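Local atomic coordinates of HhaI Restriction Endonuclease (Haemophilus parahaemolyticus, PDB entry 6UKF), a protein that probably cleaves double-stranded DNA at GCGC sites as a type II restriction endonuclease, and is held here in complex with its cognate DNA. Residues Glu5-Cys10 with Thr32-Phe37; Gln56-Pro61 with Pro72-Glu77; Ser94-Ala97 with Gly103-Ile106. All blocks are in the same frame, centred on the assembly; numbering follows the deposited sequence.

Contact 1: residues Glu5-Cys10 with Thr32-Phe37; sequences EFEVFC and TSDILF. With EDO (1,2-ethanediol), chain O.
Glu7 and Asp34 bring their carboxylates together beside the bound DNA. Glu7 OE2 lies 3.9 Å from Asp34 OD1, close for two acidic groups but not a bond. The two carboxylate planes are turned 38° apart. Glu7 reaches across because its CG stands opposite its own carbonyl carbon (chi1 -67°) and the chain then runs straight out from helix 3-18. Asp34 starts with the same kind of first torsion (chi1 -66°); its CB points toward the helix, and OD1 is the atom that meets Glu7. Beside this acidic pair, a methyl group meets the helix backbone: Ile35 CD1 lies 4.2 Å from Glu7 O. Ile35 is buried and opens strand 35-37, where its backbone is hydrogen-bonded to Ile45.

Outside the pair, Asp34 OD2 has a weak hydrogen bond to Ser28 OG, and Glu7 OE1 has a long, weak ion pair with Lys24. Asp34 packs on a DNA phosphate and touches Glu46 on strand 43-47, while Glu7 packs on a sugar. An aspartate just before one strand, with a glutamate on the antiparallel neighbour, is consistent with the active-site core of a PD-(D/E)XK nuclease.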
# COMPACT_ATOMS: atom_id res chain seq x y z
N GLU A 5 -5.04 -1.82 -13.17
CA GLU A 5 -6.02 -2.47 -14.04
C GLU A 5 -6.88 -3.44 -13.25
O GLU A 5 -8.08 -3.58 -13.52
CB GLU A 5 -5.28 -3.21 -15.16
CG GLU A 5 -4.48 -2.28 -16.07
CD GLU A 5 -3.30 -2.95 -16.74
OE1 GLU A 5 -3.09 -4.10 -16.55
OE2 GLU A 5 -2.52 -2.20 -17.51
N PHE A 6 -6.29 -4.12 -12.26
CA PHE A 6 -7.05 -5.06 -11.44
C PHE A 6 -8.14 -4.35 -10.65
O PHE A 6 -9.26 -4.86 -10.54
CB PHE A 6 -6.10 -5.79 -10.49
CG PHE A 6 -6.78 -6.85 -9.67
CD1 PHE A 6 -7.04 -8.09 -10.22
CD2 PHE A 6 -7.16 -6.60 -8.36
CE1 PHE A 6 -7.67 -9.07 -9.47
CE2 PHE A 6 -7.78 -7.58 -7.61
CZ PHE A 6 -8.04 -8.81 -8.17
N GLU A 7 -7.83 -3.19 -10.09
CA GLU A 7 -8.83 -2.47 -9.31
C GLU A 7 -9.98 -2.00 -10.20
O GLU A 7 -11.15 -2.06 -9.79
CB GLU A 7 -8.18 -1.31 -8.56
CG GLU A 7 -7.23 -1.80 -7.47
CD GLU A 7 -6.66 -0.68 -6.60
OE1 GLU A 7 -6.84 0.44 -6.93
OE2 GLU A 7 -5.96 -1.03 -5.52
N VAL A 8 -9.68 -1.56 -11.42
CA VAL A 8 -10.74 -1.19 -12.36
C VAL A 8 -11.57 -2.42 -12.72
O VAL A 8 -12.81 -2.35 -12.81
CB VAL A 8 -10.13 -0.53 -13.61
CG1 VAL A 8 -11.19 -0.30 -14.67
CG2 VAL A 8 -9.45 0.79 -13.23
N PHE A 9 -10.90 -3.55 -12.95
CA PHE A 9 -11.57 -4.83 -13.21
C PHE A 9 -12.56 -5.16 -12.10
O PHE A 9 -13.70 -5.56 -12.37
CB PHE A 9 -10.46 -5.88 -13.33
CG PHE A 9 -10.91 -7.27 -13.65
CD1 PHE A 9 -11.72 -7.55 -14.74
CD2 PHE A 9 -10.45 -8.33 -12.89
CE1 PHE A 9 -12.09 -8.85 -15.03
CE2 PHE A 9 -10.82 -9.63 -13.17
CZ PHE A 9 -11.64 -9.89 -14.24
N CYS A 10 -12.16 -4.97 -10.84
CA CYS A 10 -13.03 -5.27 -9.72
C CYS A 10 -14.21 -4.31 -9.65
O CYS A 10 -15.36 -4.73 -9.42
CB CYS A 10 -12.24 -5.22 -8.41
SG CYS A 10 -11.07 -6.57 -8.18
N THR A 32 -9.06 5.31 4.46
CA THR A 32 -10.15 4.63 3.77
C THR A 32 -9.54 3.74 2.69
O THR A 32 -8.32 3.70 2.51
CB THR A 32 -11.17 5.63 3.21
N SER A 33 -10.40 3.01 1.98
CA SER A 33 -9.98 2.10 0.90
C SER A 33 -9.93 2.86 -0.42
O SER A 33 -9.58 4.04 -0.42
CB SER A 33 -10.89 0.89 0.81
N ASP A 34 -10.21 2.17 -1.54
CA ASP A 34 -10.23 2.78 -2.86
C ASP A 34 -11.59 2.64 -3.52
O ASP A 34 -11.90 3.42 -4.45
CB ASP A 34 -9.13 2.18 -3.79
CG ASP A 34 -7.73 2.48 -3.33
OD1 ASP A 34 -7.23 1.52 -2.83
OD2 ASP A 34 -7.30 3.70 -3.54
N ILE A 35 -12.42 1.71 -3.05
CA ILE A 35 -13.77 1.47 -3.57
C ILE A 35 -14.79 1.70 -2.46
O ILE A 35 -14.69 1.07 -1.40
CB ILE A 35 -13.91 0.05 -4.16
CG1 ILE A 35 -12.72 -0.29 -5.07
CG2 ILE A 35 -15.23 -0.11 -4.90
CD1 ILE A 35 -12.97 -1.45 -6.00
N LEU A 36 -15.75 2.60 -2.70
CA LEU A 36 -16.80 2.95 -1.75
C LEU A 36 -18.15 2.47 -2.28
O LEU A 36 -18.54 2.81 -3.40
CB LEU A 36 -16.85 4.46 -1.55
CG LEU A 36 -17.98 4.97 -0.66
CD1 LEU A 36 -17.84 4.44 0.76
CD2 LEU A 36 -18.00 6.48 -0.68
N PHE A 37 -18.85 1.70 -1.46
CA PHE A 37 -20.26 1.41 -1.72
C PHE A 37 -21.08 2.58 -1.20
O PHE A 37 -21.02 2.90 -0.01
CB PHE A 37 -20.68 0.12 -1.03
CG PHE A 37 -22.16 -0.10 -1.04
CD1 PHE A 37 -22.83 -0.29 -2.24
CD2 PHE A 37 -22.89 -0.07 0.13
CE1 PHE A 37 -24.19 -0.47 -2.26
CE2 PHE A 37 -24.25 -0.25 0.12
CZ PHE A 37 -24.91 -0.45 -1.08
C1 EDO O . -6.90 0.57 2.71
O1 EDO O . -6.65 1.45 1.61
C2 EDO O . -7.34 1.36 3.93
O2 EDO O . -6.33 2.32 4.26

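Contact 2: residues Gln56-Pro61 with Pro72-Glu77; sequences QFVLIP and PKNKSE. With nucleotides of chain B; nucleotides of chain C.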
# COMPACT_ATOMS: atom_id res chain seq x y z
N GLN A 56 0.70 -1.62 7.32
CA GLN A 56 2.03 -1.41 7.89
C GLN A 56 1.95 -0.46 9.07
O GLN A 56 0.95 0.22 9.29
CB GLN A 56 2.98 -0.83 6.85
CG GLN A 56 2.58 0.56 6.36
CD GLN A 56 3.73 1.29 5.73
OE1 GLN A 56 4.13 0.99 4.61
NE2 GLN A 56 4.29 2.26 6.45
N PHE A 57 3.05 -0.40 9.82
CA PHE A 57 3.29 0.67 10.79
C PHE A 57 4.79 0.81 11.00
O PHE A 57 5.52 -0.18 11.03
CB PHE A 57 2.55 0.47 12.12
CG PHE A 57 2.76 -0.88 12.76
CD1 PHE A 57 3.80 -1.08 13.67
CD2 PHE A 57 1.90 -1.93 12.49
CE1 PHE A 57 3.97 -2.31 14.28
CE2 PHE A 57 2.08 -3.17 13.09
CZ PHE A 57 3.11 -3.36 13.99
N VAL A 58 5.25 2.06 11.15
CA VAL A 58 6.68 2.32 11.35
C VAL A 58 7.04 2.12 12.81
O VAL A 58 6.33 2.56 13.72
CB VAL A 58 7.02 3.75 10.87
CG1 VAL A 58 8.45 4.11 11.26
CG2 VAL A 58 6.83 3.86 9.37
N LEU A 59 8.16 1.44 13.04
CA LEU A 59 8.75 1.30 14.37
C LEU A 59 10.15 1.87 14.34
O LEU A 59 10.91 1.64 13.39
CB LEU A 59 8.83 -0.17 14.80
CG LEU A 59 7.51 -0.90 15.01
CD1 LEU A 59 7.80 -2.32 15.49
CD2 LEU A 59 6.61 -0.18 15.99
N ILE A 60 10.50 2.61 15.39
CA ILE A 60 11.80 3.26 15.51
C ILE A 60 12.61 2.49 16.55
O ILE A 60 12.16 2.35 17.70
CB ILE A 60 11.66 4.74 15.91
CG1 ILE A 60 10.79 5.48 14.88
CG2 ILE A 60 13.03 5.38 16.04
CD1 ILE A 60 11.32 5.46 13.47
N PRO A 61 13.79 1.97 16.22
CA PRO A 61 14.60 1.28 17.23
C PRO A 61 15.13 2.27 18.26
O PRO A 61 15.68 3.32 17.92
CB PRO A 61 15.74 0.65 16.42
CG PRO A 61 15.83 1.46 15.18
CD PRO A 61 14.44 1.96 14.89
N PRO A 72 5.24 8.25 16.40
CA PRO A 72 4.11 9.16 16.64
C PRO A 72 3.48 9.70 15.37
O PRO A 72 2.40 10.31 15.45
CB PRO A 72 4.73 10.28 17.48
CG PRO A 72 6.19 10.25 17.11
CD PRO A 72 6.51 8.81 16.88
N LYS A 73 4.12 9.51 14.22
CA LYS A 73 3.59 9.97 12.94
C LYS A 73 2.83 8.89 12.19
O LYS A 73 2.32 9.15 11.10
CB LYS A 73 4.73 10.52 12.07
CG LYS A 73 5.37 11.78 12.62
CD LYS A 73 6.59 12.18 11.80
CE LYS A 73 7.27 13.41 12.37
NZ LYS A 73 8.74 13.24 12.48
N ASN A 74 2.73 7.68 12.74
CA ASN A 74 1.92 6.64 12.13
C ASN A 74 0.46 7.10 12.05
O ASN A 74 0.01 7.96 12.81
CB ASN A 74 2.00 5.35 12.92
CG ASN A 74 3.30 4.60 12.68
OD1 ASN A 74 3.91 4.72 11.62
ND2 ASN A 74 3.71 3.79 13.65
N LYS A 75 -0.28 6.49 11.12
CA LYS A 75 -1.64 6.89 10.82
C LYS A 75 -2.69 5.93 11.37
O LYS A 75 -3.87 6.05 11.02
CB LYS A 75 -1.82 7.08 9.32
CG LYS A 75 -0.81 8.01 8.67
CD LYS A 75 -0.76 9.35 9.37
CE LYS A 75 0.11 10.34 8.61
NZ LYS A 75 0.12 11.67 9.28
N SER A 76 -2.30 4.97 12.20
CA SER A 76 -3.24 4.12 12.91
C SER A 76 -2.74 3.93 14.33
O SER A 76 -1.53 4.01 14.59
CB SER A 76 -3.42 2.75 12.23
OG SER A 76 -2.25 1.96 12.36
N GLU A 77 -3.66 3.68 15.25
CA GLU A 77 -3.30 3.61 16.65
C GLU A 77 -2.86 2.20 17.04
O GLU A 77 -3.19 1.22 16.38
CB GLU A 77 -4.47 4.05 17.54
CG GLU A 77 -5.68 3.13 17.50
CD GLU A 77 -6.85 3.62 18.35
OE1 GLU A 77 -7.66 2.82 18.68
OE2 GLU A 77 -6.93 4.90 18.69
P DC B 7 1.99 4.26 8.74
OP1 DC B 7 0.94 4.23 9.78
OP2 DC B 7 3.14 3.34 8.80
O5' DC B 7 1.27 4.07 7.32
C5' DC B 7 0.10 4.82 7.06
C4' DC B 7 -0.42 4.56 5.66
O4' DC B 7 0.48 5.18 4.70
C3' DC B 7 -0.52 3.08 5.27
O3' DC B 7 -1.79 2.85 4.67
C2' DC B 7 0.64 2.88 4.30
C1' DC B 7 0.76 4.27 3.67
N1 DC B 7 2.09 4.56 3.11
C2 DC B 7 2.21 5.03 1.80
O2 DC B 7 1.18 5.23 1.13
N3 DC B 7 3.45 5.27 1.30
C4 DC B 7 4.53 5.06 2.06
N4 DC B 7 5.73 5.30 1.52
C5 DC B 7 4.42 4.58 3.39
C6 DC B 7 3.20 4.35 3.87
P DG B 6 7.74 7.86 9.75
OP1 DG B 6 7.60 7.72 11.21
OP2 DG B 6 8.83 7.15 9.04
O5' DG B 6 6.36 7.47 9.07
C5' DG B 6 5.17 8.10 9.50
C4' DG B 6 3.99 7.64 8.68
O4' DG B 6 4.11 8.16 7.33
C3' DG B 6 3.85 6.12 8.53
O3' DG B 6 2.48 5.78 8.69
C2' DG B 6 4.38 5.84 7.12
C1' DG B 6 3.97 7.10 6.39
N9 DG B 6 4.77 7.43 5.22
C8 DG B 6 6.14 7.39 5.10
N7 DG B 6 6.56 7.77 3.92
C5 DG B 6 5.40 8.10 3.22
C6 DG B 6 5.22 8.57 1.90
O6 DG B 6 6.09 8.81 1.04
N1 DG B 6 3.88 8.76 1.59
C2 DG B 6 2.84 8.53 2.46
N2 DG B 6 1.61 8.77 1.99
N3 DG B 6 2.99 8.09 3.70
C4 DG B 6 4.29 7.90 4.01
P DG C 11 -2.76 13.62 8.95
OP1 DG C 11 -2.79 12.23 9.45
OP2 DG C 11 -3.84 14.56 9.32
O5' DG C 11 -1.41 14.30 9.41
C5' DG C 11 -1.37 15.68 9.64
C4' DG C 11 -0.02 16.10 10.18
O4' DG C 11 0.94 16.11 9.10
C3' DG C 11 0.00 17.48 10.82
O3' DG C 11 0.63 17.40 12.10
C2' DG C 11 0.76 18.37 9.84
C1' DG C 11 1.52 17.39 8.95
N9 DG C 11 1.47 17.74 7.52
C8 DG C 11 0.35 17.96 6.75
N7 DG C 11 0.63 18.25 5.51
C5 DG C 11 2.01 18.21 5.45
C6 DG C 11 2.89 18.44 4.36
O6 DG C 11 2.60 18.73 3.19
N1 DG C 11 4.22 18.31 4.73
C2 DG C 11 4.65 17.99 6.00
N2 DG C 11 5.98 17.90 6.17
N3 DG C 11 3.85 17.77 7.02
C4 DG C 11 2.55 17.90 6.68
O HOH W 1 -0.83 2.27 10.04
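The flat amide of Asn74 meets the backbone of Val58 and grips it at two points. Asn74 ND2 gives a hydrogen bond to Val58 O at 2.9 Å, on a lone pair of that oxygen and nearly in the Asn74 amide plane. Val58 N returns one to Asn74 OD1 at 3.0 Å, with the donor tilted 31° from the carbonyl plane. This pairing fixes the rotation of the amide. The Gln56 amide lies by the cytosine of DC7 of chain B, with Gln56 CD 3.6 Å from C6 of DC7. Phe57 turns its ring elsewhere: Leu59 CD2 lies in plane at its edge, and the rings of Trp116 and Tyr70 meet it. Its CB is the side-chain atom nearest the amide, 3.8 Å from Asn74 ND2.

The same two segments hold the phosphate of DC7. Gln56 NE2 is hydrogen-bonded to OP2 of DC7 at 2.8 Å, and the backbone Lys75 N to OP1 of DC7 at 2.9 Å and almost straight (176°). A water lies within hydrogen-bonding distance of that OP1, Gln56 O and Ser76 OG. Lys75 bends at chi2 (-53°), and its NZ is hydrogen-bonded to OP1 of DG11 of chain C at 3.0 Å. Val58 packs its methyls against DG6 of chain B. Strand 51-62 and the loop before helix 80-91 thus form a phosphate-binding site that engages both DNA strands.

Contact 3: residues Ser94-Ala97 with Gly103-Ile106; sequences SEYA and GKII. With EDO (1,2-ethanediol), chain N.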
# COMPACT_ATOMS: atom_id res chain seq x y z
N SER A 94 17.98 -7.32 19.68
CA SER A 94 19.22 -7.52 18.94
C SER A 94 18.97 -8.04 17.54
O SER A 94 19.71 -7.71 16.61
CB SER A 94 20.11 -8.52 19.68
OG SER A 94 19.49 -9.79 19.76
N GLU A 95 17.98 -8.91 17.37
CA GLU A 95 17.69 -9.56 16.08
C GLU A 95 16.98 -8.62 15.10
O GLU A 95 16.98 -8.93 13.91
CB GLU A 95 16.81 -10.79 16.29
CG GLU A 95 17.39 -11.80 17.26
CD GLU A 95 18.90 -11.93 17.32
OE1 GLU A 95 19.54 -11.86 16.25
OE2 GLU A 95 19.44 -12.13 18.43
N TYR A 96 16.38 -7.52 15.55
CA TYR A 96 15.64 -6.63 14.67
C TYR A 96 16.22 -5.23 14.58
O TYR A 96 15.78 -4.45 13.73
CB TYR A 96 14.17 -6.56 15.11
CG TYR A 96 13.44 -7.86 14.86
CD1 TYR A 96 12.93 -8.16 13.61
CD2 TYR A 96 13.30 -8.80 15.87
CE1 TYR A 96 12.28 -9.35 13.37
CE2 TYR A 96 12.65 -9.99 15.64
CZ TYR A 96 12.14 -10.26 14.39
OH TYR A 96 11.50 -11.45 14.15
N ALA A 97 17.22 -4.89 15.40
CA ALA A 97 17.70 -3.52 15.46
C ALA A 97 18.58 -3.13 14.29
O ALA A 97 18.70 -1.93 14.00
CB ALA A 97 18.44 -3.29 16.78
N GLY A 103 14.65 -7.25 4.93
CA GLY A 103 13.65 -7.51 5.94
C GLY A 103 13.97 -8.73 6.79
O GLY A 103 14.77 -9.59 6.42
N LYS A 104 13.34 -8.78 7.96
CA LYS A 104 13.40 -9.95 8.82
C LYS A 104 11.99 -10.33 9.23
O LYS A 104 11.25 -9.51 9.77
CB LYS A 104 14.27 -9.74 10.06
CG LYS A 104 14.40 -11.00 10.91
CD LYS A 104 15.48 -10.89 11.97
CE LYS A 104 16.87 -11.07 11.38
NZ LYS A 104 17.92 -11.07 12.43
N ILE A 105 11.63 -11.59 8.96
CA ILE A 105 10.28 -12.07 9.22
C ILE A 105 10.04 -12.13 10.72
O ILE A 105 10.97 -12.29 11.53
CB ILE A 105 10.12 -13.44 8.55
CG1 ILE A 105 8.64 -13.85 8.48
CG2 ILE A 105 10.94 -14.50 9.29
CD1 ILE A 105 8.36 -14.82 7.35
N ILE A 106 8.78 -11.99 11.11
CA ILE A 106 8.36 -12.02 12.50
C ILE A 106 7.59 -13.33 12.72
O ILE A 106 6.49 -13.50 12.17
CB ILE A 106 7.51 -10.79 12.86
CG1 ILE A 106 8.37 -9.53 12.72
CG2 ILE A 106 6.97 -10.92 14.27
CD1 ILE A 106 7.59 -8.26 12.46
C1 EDO N . 17.47 -10.15 22.29
O1 EDO N . 17.86 -11.04 21.25
C2 EDO N . 18.58 -9.14 22.55
O2 EDO N . 18.01 -7.83 22.66
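A short connection joins the weakly bonded helix 93-96 to edge strand 104-105 of the antiparallel sheet, and Tyr96 and Lys104 close it. The aliphatic chain of Lys104 crosses the Tyr96 ring at about a right angle. Its CD sits 3.8 Å above the ring plane, offset toward the rim, and makes a CH-pi contact. Lys104 CG comes closer to the rim, 3.6 Å from Tyr96 CE1. The chain leaves with CG opposite the backbone N (chi1 -176°) and then folds at chi3 (-78°). That fold brings Lys104 NZ to Glu95 O, where it gives a 2.8 Å hydrogen bond on a lone pair in the carbonyl plane. The ammonium is too far from the ring for more than a weak cation-pi attraction. Glu95 OE1 is 4.2 Å from Lys104 NZ, beyond a salt bridge.

Ile106 CG1 approaches Tyr96 CE1 obliquely, at 4.0 Å, and both residues pack on Phe88 and Met89 of helix 80-91. The backbones of Lys104 and Ile106 are hydrogen-bonded to Tyr154 and Cys152 of strand 148-156, which carries the calcium ligands Ser151 and Thr153. At the ring's far end, the phenol is anchored to the strand backbone: Tyr96 OH donates to Ile105 O over 2.8 Å, from a position tilted 22° off the carbonyl plane.

Overall arrangement
The three contacts follow one another along the chain, and none nests in or crosses another. Contact 1 ties helix 3-18 to strand 35-37 of the mixed sheet, closing a span of 21 residues that includes the rest of the helix and strand 22-23. Contact 2 comes next. It closes the 10 residues that hold strand 67-70 and ties the loop after that strand back to strand 51-62. Helix 80-91 then leads on to contact 3, which spans only five residues and fastens helix 93-96 to strand 104-105. Contacts 2 and 3 reach the same antiparallel sheet, their centres about 16 Å apart. Contact 1 lies on the opposite side of the chain's centre from both.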